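Long-range contact in aminopeptidase N family protein (Idiomarina loihiensis L2TR, PDB 4FGM), which probably acts as a zinc-dependent aminopeptidase of the M61 family, removing residues from the amino end of peptides: residues T174-F178 with T197-T201. Residues are numbered along the deposited sequence; the frame is centred on the assembly and turned at random.
Sequences TIEEF and TSRIT
Glu176 and Thr197 form the polar link between strand 174-180 and the first turn of helix 197-215: Thr197 OG1 donates a hydrogen bond to Glu176 OE2 at 2.9 Å. The hydroxyl meets the carboxylate oxygen from above the carboxylate plane, 52° out of it. Glu176 reaches this position because CG lies anti to the backbone N (chi1 -173°) and the chain then bends at chi2, laying the acid across the start of the helix. Ser198 OG stands 3.5 Å from Glu176 OE2, a looser polar neighbour.

Carbon contacts lie alongside this bond. The methylene CB of Glu176 rests 3.7 Å from Thr197 CB, while its CG makes van der Waals contact with the hydroxyl oxygen Thr201 OG1, the two side chains nearly perpendicular to each other. Nearer the start of the strand, the methyls Thr174 CG2 and Thr197 CG2 meet at 4.0 Å; Thr174 turns its hydroxyl to His193.

The aromatic contact belongs to Phe178 and Thr201, whose side chains pass in opposite senses. Thr201 OG1 lies 3.3 Å from Phe178 CD1, Thr201 CG2 packs 3.6 Å from Phe178 CB, and Thr201 O sits 3.9 Å above one ring face, displaced from the ring centre. Leu204 and Ala205, farther along the helix, also touch Phe178, and His185 of the adjoining strand meets its ring.

The arrangement joins an outer strand of the five-stranded mixed sheet to a helix lying against it, away from the zinc site. The segment axes come within 8.9 Å at a crossing angle of -44°. The carboxylate, probably ionised, takes one hydrogen bond across the contact, which suggests that van der Waals contacts carry much of the interface while this bond helps to orient the acid beside the first helical turn, where the helix dipole would probably favour it modestly.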
ATOM      1  N   THR A 174     -18.330 -10.436  -9.356  1.00 37.74           N
ATOM      2  CA  THR A 174     -18.076 -10.552 -10.779  1.00 40.63           C
ATOM      3  C   THR A 174     -16.730 -11.269 -10.778  1.00 42.40           C
ATOM      4  O   THR A 174     -15.786 -10.807 -10.134  1.00 44.96           O
ATOM      5  CB  THR A 174     -17.927  -9.169 -11.470  1.00 40.59           C
ATOM      6  OG1 THR A 174     -19.161  -8.447 -11.372  1.00 40.92           O
ATOM      7  CG2 THR A 174     -17.575  -9.341 -12.944  1.00 37.14           C
ATOM      8  N   ILE A 175     -16.643 -12.402 -11.468  1.00 42.11           N
ATOM      9  CA  ILE A 175     -15.402 -13.169 -11.494  1.00 42.11           C
ATOM     10  C   ILE A 175     -14.969 -13.497 -12.917  1.00 48.07           C
ATOM     11  O   ILE A 175     -15.704 -14.130 -13.670  1.00 54.53           O
ATOM     12  CB  ILE A 175     -15.558 -14.496 -10.712  1.00 42.46           C
ATOM     13  CG1 ILE A 175     -16.088 -14.220  -9.302  1.00 40.08           C
ATOM     14  CG2 ILE A 175     -14.220 -15.222 -10.639  1.00 42.73           C
ATOM     15  CD1 ILE A 175     -16.412 -15.481  -8.508  1.00 34.46           C
ATOM     16  N   GLU A 176     -13.766 -13.059 -13.269  1.00 47.73           N
ATOM     17  CA  GLU A 176     -13.210 -13.289 -14.596  1.00 45.11           C
ATOM     18  C   GLU A 176     -11.857 -13.983 -14.448  1.00 49.15           C
ATOM     19  O   GLU A 176     -10.904 -13.415 -13.910  1.00 46.90           O
ATOM     20  CB  GLU A 176     -13.027 -11.960 -15.333  1.00 45.71           C
ATOM     21  CG  GLU A 176     -12.613 -12.091 -16.793  1.00 55.69           C
ATOM     22  CD  GLU A 176     -13.776 -12.430 -17.710  1.00 69.58           C
ATOM     23  OE1 GLU A 176     -14.307 -13.557 -17.618  1.00 79.66           O
ATOM     24  OE2 GLU A 176     -14.159 -11.561 -18.523  1.00 71.00           O
ATOM     25  N   GLU A 177     -11.785 -15.212 -14.936  1.00 51.35           N
ATOM     26  CA  GLU A 177     -10.570 -16.002 -14.860  1.00 55.46           C
ATOM     27  C   GLU A 177      -9.656 -15.793 -16.063  1.00 49.66           C
ATOM     28  O   GLU A 177     -10.106 -15.430 -17.142  1.00 51.51           O
ATOM     29  CB  GLU A 177     -10.942 -17.481 -14.742  1.00 63.26           C
ATOM     30  CG  GLU A 177     -10.596 -18.102 -13.405  1.00 78.43           C
ATOM     31  CD  GLU A 177     -11.762 -18.845 -12.787  1.00 90.37           C
ATOM     32  OE1 GLU A 177     -12.420 -19.623 -13.508  1.00 95.10           O
ATOM     33  OE2 GLU A 177     -12.013 -18.655 -11.578  1.00 93.04           O
ATOM     34  N   PHE A 178      -8.362 -16.001 -15.857  1.00 42.43           N
ATOM     35  CA  PHE A 178      -7.387 -15.886 -16.932  1.00 44.94           C
ATOM     36  C   PHE A 178      -6.130 -16.667 -16.577  1.00 43.57           C
ATOM     37  O   PHE A 178      -5.972 -17.103 -15.437  1.00 42.68           O
ATOM     38  CB  PHE A 178      -7.046 -14.417 -17.221  1.00 50.58           C
ATOM     39  CG  PHE A 178      -6.406 -13.676 -16.075  1.00 49.57           C
ATOM     40  CD1 PHE A 178      -7.179 -13.148 -15.046  1.00 46.47           C
ATOM     41  CD2 PHE A 178      -5.030 -13.457 -16.058  1.00 50.63           C
ATOM     42  CE1 PHE A 178      -6.597 -12.386 -14.033  1.00 45.95           C
ATOM     43  CE2 PHE A 178      -4.434 -12.694 -15.048  1.00 49.94           C
ATOM     44  CZ  PHE A 178      -5.217 -12.164 -14.030  1.00 44.16           C
ATOM     45  N   THR A 197     -14.143  -6.556 -17.983  1.00 40.11           N
ATOM     46  CA  THR A 197     -13.271  -7.583 -17.416  1.00 47.56           C
ATOM     47  C   THR A 197     -12.363  -8.311 -18.402  1.00 52.76           C
ATOM     48  O   THR A 197     -11.262  -8.718 -18.041  1.00 52.68           O
ATOM     49  CB  THR A 197     -14.076  -8.633 -16.629  1.00 48.13           C
ATOM     50  OG1 THR A 197     -15.186  -9.069 -17.414  1.00 53.76           O
ATOM     51  CG2 THR A 197     -14.569  -8.052 -15.323  1.00 42.42           C
ATOM     52  N   SER A 198     -12.808  -8.487 -19.638  1.00 53.11           N
ATOM     53  CA  SER A 198     -11.967  -9.164 -20.615  1.00 54.70           C
ATOM     54  C   SER A 198     -10.728  -8.332 -20.865  1.00 49.30           C
ATOM     55  O   SER A 198      -9.615  -8.843 -20.868  1.00 51.80           O
ATOM     56  CB  SER A 198     -12.712  -9.371 -21.934  1.00 62.00           C
ATOM     57  OG  SER A 198     -13.766 -10.303 -21.774  1.00 75.45           O
ATOM     58  N   ARG A 199     -10.925  -7.036 -21.057  1.00 47.32           N
ATOM     59  CA  ARG A 199      -9.806  -6.142 -21.332  1.00 53.00           C
ATOM     60  C   ARG A 199      -8.862  -6.004 -20.138  1.00 48.82           C
ATOM     61  O   ARG A 199      -7.648  -6.117 -20.298  1.00 48.61           O
ATOM     62  CB  ARG A 199     -10.339  -4.773 -21.765  1.00 53.00           C
ATOM     63  CG  ARG A 199      -9.302  -3.812 -22.304  1.00 49.78           C
ATOM     64  CD  ARG A 199      -8.698  -2.971 -21.207  1.00 46.68           C
ATOM     65  NE  ARG A 199      -7.881  -1.875 -21.733  1.00 55.85           N
ATOM     66  CZ  ARG A 199      -8.345  -0.861 -22.464  1.00 61.57           C
ATOM     67  NH1 ARG A 199      -9.634  -0.786 -22.775  1.00 61.24           N
ATOM     68  NH2 ARG A 199      -7.516   0.090 -22.875  1.00 62.88           N
ATOM     69  N   ILE A 200      -9.411  -5.772 -18.947  1.00 45.33           N
ATOM     70  CA  ILE A 200      -8.593  -5.622 -17.741  1.00 44.14           C
ATOM     71  C   ILE A 200      -7.833  -6.916 -17.463  1.00 43.50           C
ATOM     72  O   ILE A 200      -6.657  -6.916 -17.126  1.00 43.02           O
ATOM     73  CB  ILE A 200      -9.478  -5.274 -16.511  1.00 36.61           C
ATOM     74  CG1 ILE A 200     -10.127  -3.903 -16.715  1.00 43.70           C
ATOM     75  CG2 ILE A 200      -8.649  -5.258 -15.246  1.00 38.86           C
ATOM     76  CD1 ILE A 200     -11.193  -3.568 -15.684  1.00 47.71           C
ATOM     77  N   THR A 201      -8.530  -8.025 -17.624  1.00 38.74           N
ATOM     78  CA  THR A 201      -7.960  -9.334 -17.398  1.00 48.54           C
ATOM     79  C   THR A 201      -6.839  -9.613 -18.397  1.00 48.62           C
ATOM     80  O   THR A 201      -5.808 -10.189 -18.046  1.00 50.31           O
ATOM     81  CB  THR A 201      -9.083 -10.389 -17.473  1.00 51.34           C
ATOM     82  OG1 THR A 201      -9.340 -10.885 -16.152  1.00 57.91           O
ATOM     83  CG2 THR A 201      -8.732 -11.514 -18.408  1.00 55.58           C
TER